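PDB 2OV3: periplasmic binding protein component of an ABC type zinc uptake transporter from Synechocystis sp., which probably captures zinc in the periplasm and delivers it to the membrane components of an ABC-type zinc uptake transporter. Local coordinates for residues Glu53-Ile58 with Ala75-Ile80; Gln151-Leu156 with Lys251-Asn256. All blocks are in the same frame, centred on the assembly; numbering follows the deposited sequence.

Contact 1: Glu53-Ile58 with Ala75-Ile80; sequences EAYVLI and ANMKLI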
ATOM      1  N   GLU A  53       5.526 -20.068  10.313  1.00 26.29           N
ATOM      2  CA  GLU A  53       6.718 -20.647   9.718  1.00 25.83           C
ATOM      3  C   GLU A  53       7.570 -19.547   9.108  1.00 25.69           C
ATOM      4  O   GLU A  53       8.776 -19.702   8.933  1.00 26.84           O
ATOM      5  CB  GLU A  53       6.335 -21.666   8.657  1.00 27.85           C
ATOM      6  CG  GLU A  53       5.617 -22.883   9.213  1.00 32.88           C
ATOM      7  CD  GLU A  53       5.593 -24.022   8.217  1.00 33.53           C
ATOM      8  OE1 GLU A  53       4.764 -24.935   8.376  1.00 35.21           O
ATOM      9  OE2 GLU A  53       6.416 -23.997   7.278  1.00 35.58           O
ATOM     10  N   ALA A  54       6.926 -18.434   8.777  1.00 24.40           N
ATOM     11  CA  ALA A  54       7.617 -17.282   8.215  1.00 22.61           C
ATOM     12  C   ALA A  54       6.741 -16.054   8.403  1.00 21.38           C
ATOM     13  O   ALA A  54       5.584 -16.159   8.803  1.00 21.03           O
ATOM     14  CB  ALA A  54       7.894 -17.500   6.732  1.00 21.63           C
ATOM     15  N   TYR A  55       7.302 -14.895   8.096  1.00 19.06           N
ATOM     16  CA  TYR A  55       6.586 -13.638   8.202  1.00 18.23           C
ATOM     17  C   TYR A  55       7.001 -12.790   7.005  1.00 17.36           C
ATOM     18  O   TYR A  55       8.191 -12.606   6.744  1.00 15.82           O
ATOM     19  CB  TYR A  55       6.962 -12.925   9.496  1.00 16.25           C
ATOM     20  CG  TYR A  55       6.175 -11.663   9.773  1.00 16.45           C
ATOM     21  CD1 TYR A  55       5.249 -11.613  10.828  1.00 16.09           C
ATOM     22  CD2 TYR A  55       6.388 -10.496   9.018  1.00 16.55           C
ATOM     23  CE1 TYR A  55       4.566 -10.433  11.129  1.00 13.99           C
ATOM     24  CE2 TYR A  55       5.706  -9.311   9.312  1.00 13.34           C
ATOM     25  CZ  TYR A  55       4.803  -9.293  10.374  1.00 14.35           C
ATOM     26  OH  TYR A  55       4.160  -8.123  10.700  1.00 14.41           O
ATOM     27  N   VAL A  56       6.014 -12.286   6.272  1.00 16.21           N
ATOM     28  CA  VAL A  56       6.299 -11.466   5.106  1.00 15.40           C
ATOM     29  C   VAL A  56       6.317  -9.973   5.433  1.00 16.47           C
ATOM     30  O   VAL A  56       5.264  -9.336   5.587  1.00 15.48           O
ATOM     31  CB  VAL A  56       5.267 -11.679   3.971  1.00 17.28           C
ATOM     32  CG1 VAL A  56       5.742 -10.969   2.710  1.00 11.85           C
ATOM     33  CG2 VAL A  56       5.063 -13.169   3.704  1.00 11.96           C
ATOM     34  N   LEU A  57       7.521  -9.421   5.535  1.00 15.12           N
ATOM     35  CA  LEU A  57       7.693  -8.006   5.812  1.00 14.93           C
ATOM     36  C   LEU A  57       7.459  -7.235   4.523  1.00 15.14           C
ATOM     37  O   LEU A  57       7.674  -7.755   3.421  1.00 14.54           O
ATOM     38  CB  LEU A  57       9.119  -7.720   6.281  1.00 14.67           C
ATOM     39  CG  LEU A  57       9.675  -8.474   7.492  1.00 17.57           C
ATOM     40  CD1 LEU A  57      11.187  -8.359   7.503  1.00 14.50           C
ATOM     41  CD2 LEU A  57       9.077  -7.916   8.777  1.00 16.02           C
ATOM     42  N   ILE A  58       6.990  -6.001   4.669  1.00 16.84           N
ATOM     43  CA  ILE A  58       6.779  -5.111   3.534  1.00 17.12           C
ATOM     44  C   ILE A  58       8.188  -4.581   3.253  1.00 18.45           C
ATOM     45  O   ILE A  58       8.577  -4.364   2.106  1.00 16.32           O
ATOM     46  CB  ILE A  58       5.838  -3.919   3.903  1.00 19.25           C
ATOM     47  CG1 ILE A  58       4.374  -4.317   3.697  1.00 19.76           C
ATOM     48  CG2 ILE A  58       6.159  -2.690   3.049  1.00 19.22           C
ATOM     49  CD1 ILE A  58       3.681  -4.696   4.984  1.00 25.91           C
ATOM     50  N   ALA A  75      12.360 -16.639  16.807  1.00 40.38           N
ATOM     51  CA  ALA A  75      13.625 -16.448  16.107  1.00 40.82           C
ATOM     52  C   ALA A  75      13.750 -17.384  14.914  1.00 41.46           C
ATOM     53  O   ALA A  75      14.540 -17.146  13.998  1.00 42.17           O
ATOM     54  CB  ALA A  75      14.785 -16.677  17.058  1.00 40.57           C
ATOM     55  N   ASN A  76      12.967 -18.452  14.927  1.00 41.74           N
ATOM     56  CA  ASN A  76      13.005 -19.427  13.847  1.00 41.91           C
ATOM     57  C   ASN A  76      12.151 -18.961  12.685  1.00 40.85           C
ATOM     58  O   ASN A  76      12.317 -19.409  11.552  1.00 41.46           O
ATOM     59  CB  ASN A  76      12.503 -20.770  14.355  1.00 42.79           C
ATOM     60  CG  ASN A  76      13.154 -21.158  15.652  1.00 45.05           C
ATOM     61  OD1 ASN A  76      14.382 -21.130  15.768  1.00 46.25           O
ATOM     62  ND2 ASN A  76      12.343 -21.511  16.646  1.00 45.87           N
ATOM     63  N   MET A  77      11.241 -18.048  12.979  1.00 39.18           N
ATOM     64  CA  MET A  77      10.355 -17.506  11.967  1.00 37.54           C
ATOM     65  C   MET A  77      11.172 -16.831  10.865  1.00 36.11           C
ATOM     66  O   MET A  77      11.949 -15.923  11.142  1.00 36.70           O
ATOM     67  CB  MET A  77       9.422 -16.499  12.627  1.00 37.31           C
ATOM     68  CG  MET A  77       8.386 -15.898  11.719  1.00 35.61           C
ATOM     69  SD  MET A  77       7.286 -14.882  12.690  1.00 33.02           S
ATOM     70  CE  MET A  77       8.244 -13.372  12.794  1.00 32.73           C
ATOM     71  N   LYS A  78      11.008 -17.278   9.622  1.00 33.52           N
ATOM     72  CA  LYS A  78      11.748 -16.683   8.512  1.00 32.23           C
ATOM     73  C   LYS A  78      11.147 -15.337   8.128  1.00 31.37           C
ATOM     74  O   LYS A  78       9.962 -15.251   7.803  1.00 30.45           O
ATOM     75  CB  LYS A  78      11.733 -17.602   7.286  1.00 31.91           C
ATOM     76  CG  LYS A  78      12.530 -17.061   6.097  1.00 35.41           C
ATOM     77  CD  LYS A  78      14.035 -17.151   6.350  1.00 38.57           C
ATOM     78  CE  LYS A  78      14.864 -16.526   5.223  1.00 38.83           C
ATOM     79  NZ  LYS A  78      14.743 -15.037   5.176  1.00 39.58           N
ATOM     80  N   LEU A  79      11.961 -14.285   8.168  1.00 30.10           N
ATOM     81  CA  LEU A  79      11.481 -12.961   7.801  1.00 29.62           C
ATOM     82  C   LEU A  79      11.691 -12.768   6.307  1.00 29.25           C
ATOM     83  O   LEU A  79      12.803 -12.875   5.799  1.00 28.56           O
ATOM     84  CB  LEU A  79      12.225 -11.873   8.582  1.00 30.66           C
ATOM     85  CG  LEU A  79      12.137 -11.973  10.109  1.00 30.83           C
ATOM     86  CD1 LEU A  79      12.887 -10.814  10.743  1.00 28.47           C
ATOM     87  CD2 LEU A  79      10.674 -11.980  10.540  1.00 31.21           C
ATOM     88  N   ILE A  80      10.607 -12.497   5.601  1.00 27.73           N
ATOM     89  CA  ILE A  80      10.695 -12.303   4.172  1.00 26.74           C
ATOM     90  C   ILE A  80      10.575 -10.814   3.842  1.00 26.52           C
ATOM     91  O   ILE A  80       9.500 -10.223   3.949  1.00 26.07           O
ATOM     92  CB  ILE A  80       9.582 -13.100   3.443  1.00 27.30           C
ATOM     93  CG1 ILE A  80       9.503 -14.519   4.019  1.00 28.70           C
ATOM     94  CG2 ILE A  80       9.875 -13.177   1.963  1.00 28.04           C
ATOM     95  CD1 ILE A  80       8.365 -15.364   3.473  1.00 27.24           C
TER
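Ala54-Leu57 and Lys78-Ile80 are adjacent parallel strands of a beta-alpha-beta unit, with helix 67-73 in the crossover between them. Their axes approach to 4.6 Å, and the pairing runs Ala54 with Lys78, Tyr55 with Leu79 and Val56 with Ile80. Tyr55 supplies two of the bonds: its N donates to Lys78 O (2.7 Å), and its O receives Ile80 N almost head-on, with an N-H...O angle of 169°. Leu57 N to Ile80 O, also 2.7 Å, is the more bent bond at 131°. At the N-terminal end of the pairing, Lys78 N reaches Glu53 O only weakly, at 3.4 Å.

On one face, the CD1 methyl of Ile80 is shared between Ala54 CB (3.9 Å) and Val56 CG2, whose side chain slants across that of Ile80. On the other face, Met77, just before its strand, lies alongside Tyr55 and points the same way. Its chain is extended until chi3 (82°) bends it, bringing CE to 3.6 Å from Tyr55 CB. The sulfur lies obliquely to the ring, a Met-aromatic contact with SD 5.4 Å from the Tyr55 ring centroid. Leu79 CD2 also packs on Tyr55 CB, and Leu79 CB meets Leu57 CD1.

Tyr55 OH is hydrogen-bonded to Ser8 OG. Helix 106-123 covers the Ala54, Val56 and Ile80 face, while Leu70 of helix 67-73 packs on Tyr55 and Met77. Strand 54-57 also pairs with strand 3-7, leaving 78-81 outermost in the four-stranded parallel sheet.

Contact 2: Gln151-Leu156 with Lys251-Asn256; sequences QILQPL and KIANAN
Leu156 and Ala253 lie at the centre of a buried, apolar contact between the C-terminal end of helix 128-153, with the turn that follows it, and the last turns of helix 241-256. Both methyls of Leu156 bear on the backbone of the second helix, CD1 and CD2 each lying 3.6 Å from Ala253 CA. Placing CG opposite its own carbonyl carbon (chi1 -51°) lets the isobutyl fork straddle this point. CD1 further meets Ile252 CG2 at 3.9 Å, the two side chains crossing at about a right angle, and also touches Asn256 CB. Ala253 CB fits between two partners, with Leu156 CD2 at 3.7 Å and Ile152 CG2 at 3.6 Å. Leu153 CD1 joins more loosely, 4.3 Å from the same CB.

Polar interactions hold each side in shape. A type I beta turn from Leu153 to Leu156, closed by Leu156 N to Leu153 O (2.9 Å), brings Leu156 round to face the partner helix, and Arg159 NH1 donates to the carbonyls of both turn ends. In the other segment Asn256 N bonds to Ile252 O at 2.7 Å, one of the backbone bonds of the helix, while Ser257 OG bonds to Ala253 O.

The arrangement is an apolar junction between a helix end with its following turn and the side of another helix, the one that follows strand 230-234 of the second parallel sheet.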
ATOM      1  N   GLN A 151      -4.997   2.988 -18.970  1.00 31.66           N
ATOM      2  CA  GLN A 151      -5.963   3.570 -19.888  1.00 33.69           C
ATOM      3  C   GLN A 151      -6.968   4.467 -19.188  1.00 32.30           C
ATOM      4  O   GLN A 151      -7.686   5.226 -19.833  1.00 31.48           O
ATOM      5  CB  GLN A 151      -6.711   2.466 -20.636  1.00 37.54           C
ATOM      6  CG  GLN A 151      -6.278   2.297 -22.085  1.00 43.33           C
ATOM      7  CD  GLN A 151      -6.958   1.113 -22.744  1.00 46.91           C
ATOM      8  OE1 GLN A 151      -6.732  -0.041 -22.359  1.00 48.05           O
ATOM      9  NE2 GLN A 151      -7.803   1.389 -23.733  1.00 48.34           N
ATOM     10  N   ILE A 152      -7.021   4.388 -17.867  1.00 31.02           N
ATOM     11  CA  ILE A 152      -7.969   5.202 -17.122  1.00 29.87           C
ATOM     12  C   ILE A 152      -7.374   6.541 -16.726  1.00 28.89           C
ATOM     13  O   ILE A 152      -8.061   7.565 -16.711  1.00 28.15           O
ATOM     14  CB  ILE A 152      -8.417   4.482 -15.851  1.00 29.28           C
ATOM     15  CG1 ILE A 152      -8.911   3.078 -16.222  1.00 30.31           C
ATOM     16  CG2 ILE A 152      -9.510   5.291 -15.151  1.00 26.96           C
ATOM     17  CD1 ILE A 152      -9.122   2.153 -15.037  1.00 28.22           C
ATOM     18  N   LEU A 153      -6.085   6.527 -16.424  1.00 28.07           N
ATOM     19  CA  LEU A 153      -5.406   7.726 -15.994  1.00 29.89           C
ATOM     20  C   LEU A 153      -4.624   8.466 -17.078  1.00 31.04           C
ATOM     21  O   LEU A 153      -4.583   9.694 -17.072  1.00 32.50           O
ATOM     22  CB  LEU A 153      -4.486   7.368 -14.827  1.00 28.83           C
ATOM     23  CG  LEU A 153      -5.082   7.020 -13.431  1.00 28.10           C
ATOM     24  CD1 LEU A 153      -6.591   6.880 -13.463  1.00 23.58           C
ATOM     25  CD2 LEU A 153      -4.421   5.749 -12.928  1.00 24.98           C
ATOM     26  N   GLN A 154      -4.019   7.735 -18.011  1.00 31.73           N
ATOM     27  CA  GLN A 154      -3.217   8.335 -19.087  1.00 32.43           C
ATOM     28  C   GLN A 154      -3.774   9.578 -19.766  1.00 32.27           C
ATOM     29  O   GLN A 154      -3.061  10.558 -19.943  1.00 32.84           O
ATOM     30  CB  GLN A 154      -2.915   7.285 -20.165  1.00 32.82           C
ATOM     31  CG  GLN A 154      -2.181   7.824 -21.404  1.00 36.22           C
ATOM     32  CD  GLN A 154      -3.111   8.508 -22.414  1.00 36.93           C
ATOM     33  OE1 GLN A 154      -4.073   7.903 -22.903  1.00 38.59           O
ATOM     34  NE2 GLN A 154      -2.821   9.763 -22.731  1.00 34.94           N
ATOM     35  N   PRO A 155      -5.054   9.547 -20.165  1.00 32.20           N
ATOM     36  CA  PRO A 155      -5.665  10.692 -20.839  1.00 30.92           C
ATOM     37  C   PRO A 155      -6.093  11.850 -19.952  1.00 30.89           C
ATOM     38  O   PRO A 155      -6.501  12.893 -20.462  1.00 32.88           O
ATOM     39  CB  PRO A 155      -6.850  10.058 -21.548  1.00 30.70           C
ATOM     40  CG  PRO A 155      -7.314   9.064 -20.529  1.00 30.80           C
ATOM     41  CD  PRO A 155      -6.013   8.428 -20.063  1.00 31.40           C
ATOM     42  N   LEU A 156      -5.996  11.684 -18.638  1.00 27.44           N
ATOM     43  CA  LEU A 156      -6.434  12.734 -17.720  1.00 25.99           C
ATOM     44  C   LEU A 156      -5.663  14.058 -17.821  1.00 25.36           C
ATOM     45  O   LEU A 156      -4.434  14.090 -17.724  1.00 25.48           O
ATOM     46  CB  LEU A 156      -6.395  12.221 -16.272  1.00 24.94           C
ATOM     47  CG  LEU A 156      -7.099  10.887 -15.938  1.00 24.43           C
ATOM     48  CD1 LEU A 156      -6.894  10.574 -14.451  1.00 24.43           C
ATOM     49  CD2 LEU A 156      -8.593  10.972 -16.255  1.00 23.17           C
ATOM     50  N   LYS A 251     -11.889   6.874  -9.439  1.00 21.95           N
ATOM     51  CA  LYS A 251     -12.245   8.079  -8.689  1.00 19.13           C
ATOM     52  C   LYS A 251     -11.306   9.195  -9.158  1.00 18.19           C
ATOM     53  O   LYS A 251     -11.756  10.296  -9.468  1.00 17.94           O
ATOM     54  CB  LYS A 251     -12.095   7.838  -7.181  1.00 17.35           C
ATOM     55  CG  LYS A 251     -13.025   6.782  -6.636  1.00 18.07           C
ATOM     56  CD  LYS A 251     -13.187   6.892  -5.123  1.00 18.05           C
ATOM     57  CE  LYS A 251     -14.296   5.961  -4.627  1.00 18.19           C
ATOM     58  NZ  LYS A 251     -14.446   5.994  -3.135  1.00 19.14           N
ATOM     59  N   ILE A 252     -10.006   8.895  -9.212  1.00 16.92           N
ATOM     60  CA  ILE A 252      -9.029   9.869  -9.672  1.00 17.51           C
ATOM     61  C   ILE A 252      -9.552  10.404 -11.006  1.00 18.55           C
ATOM     62  O   ILE A 252      -9.785  11.598 -11.154  1.00 20.17           O
ATOM     63  CB  ILE A 252      -7.622   9.243  -9.925  1.00 19.08           C
ATOM     64  CG1 ILE A 252      -6.997   8.728  -8.616  1.00 17.27           C
ATOM     65  CG2 ILE A 252      -6.710  10.270 -10.604  1.00 16.88           C
ATOM     66  CD1 ILE A 252      -6.905   9.759  -7.507  1.00 20.54           C
ATOM     67  N   ALA A 253      -9.768   9.504 -11.960  1.00 18.29           N
ATOM     68  CA  ALA A 253     -10.248   9.876 -13.285  1.00 19.94           C
ATOM     69  C   ALA A 253     -11.503  10.735 -13.284  1.00 19.78           C
ATOM     70  O   ALA A 253     -11.600  11.688 -14.054  1.00 20.33           O
ATOM     71  CB  ALA A 253     -10.473   8.627 -14.133  1.00 17.43           C
ATOM     72  N   ASN A 254     -12.468  10.412 -12.434  1.00 19.12           N
ATOM     73  CA  ASN A 254     -13.684  11.214 -12.395  1.00 20.09           C
ATOM     74  C   ASN A 254     -13.374  12.632 -11.951  1.00 20.40           C
ATOM     75  O   ASN A 254     -14.003  13.591 -12.393  1.00 19.68           O
ATOM     76  CB  ASN A 254     -14.716  10.610 -11.440  1.00 19.59           C
ATOM     77  CG  ASN A 254     -15.267   9.302 -11.944  1.00 21.90           C
ATOM     78  OD1 ASN A 254     -15.331   9.070 -13.153  1.00 25.28           O
ATOM     79  ND2 ASN A 254     -15.678   8.439 -11.028  1.00 20.66           N
ATOM     80  N   ALA A 255     -12.378  12.751 -11.082  1.00 19.95           N
ATOM     81  CA  ALA A 255     -11.978  14.038 -10.547  1.00 19.77           C
ATOM     82  C   ALA A 255     -10.988  14.815 -11.423  1.00 18.04           C
ATOM     83  O   ALA A 255     -11.019  16.047 -11.445  1.00 18.73           O
ATOM     84  CB  ALA A 255     -11.397  13.844  -9.156  1.00 17.99           C
ATOM     85  N   ASN A 256     -10.123  14.103 -12.142  1.00 17.56           N
ATOM     86  CA  ASN A 256      -9.103  14.746 -12.973  1.00 18.29           C
ATOM     87  C   ASN A 256      -9.444  14.905 -14.452  1.00 18.37           C
ATOM     88  O   ASN A 256      -8.574  15.217 -15.258  1.00 19.46           O
ATOM     89  CB  ASN A 256      -7.779  13.993 -12.843  1.00 17.66           C
ATOM     90  CG  ASN A 256      -7.141  14.156 -11.480  1.00 19.11           C
ATOM     91  OD1 ASN A 256      -5.925  14.026 -11.347  1.00 22.70           O
ATOM     92  ND2 ASN A 256      -7.946  14.433 -10.464  1.00 16.22           N
TER

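In the fold
Contact 1 and contact 2 lie on opposite sides of the chain's centre, 38 Å apart between centres and about 21 Å between nearest atoms. Contact 1 belongs to the first four-stranded parallel sheet, and contact 2 adjoins the second, through Phe210 of strand 208-212, which touches Ile252. Both sheets share the strand order 2-1-3-4, consistent with the two-lobed build of this solute-binding family, in which a long helix spans the lobes. Helix 128-153, whose end enters contact 2, probably plays that part. Zinc is held by His37, His101 and His165, and both contacts lie away from this site.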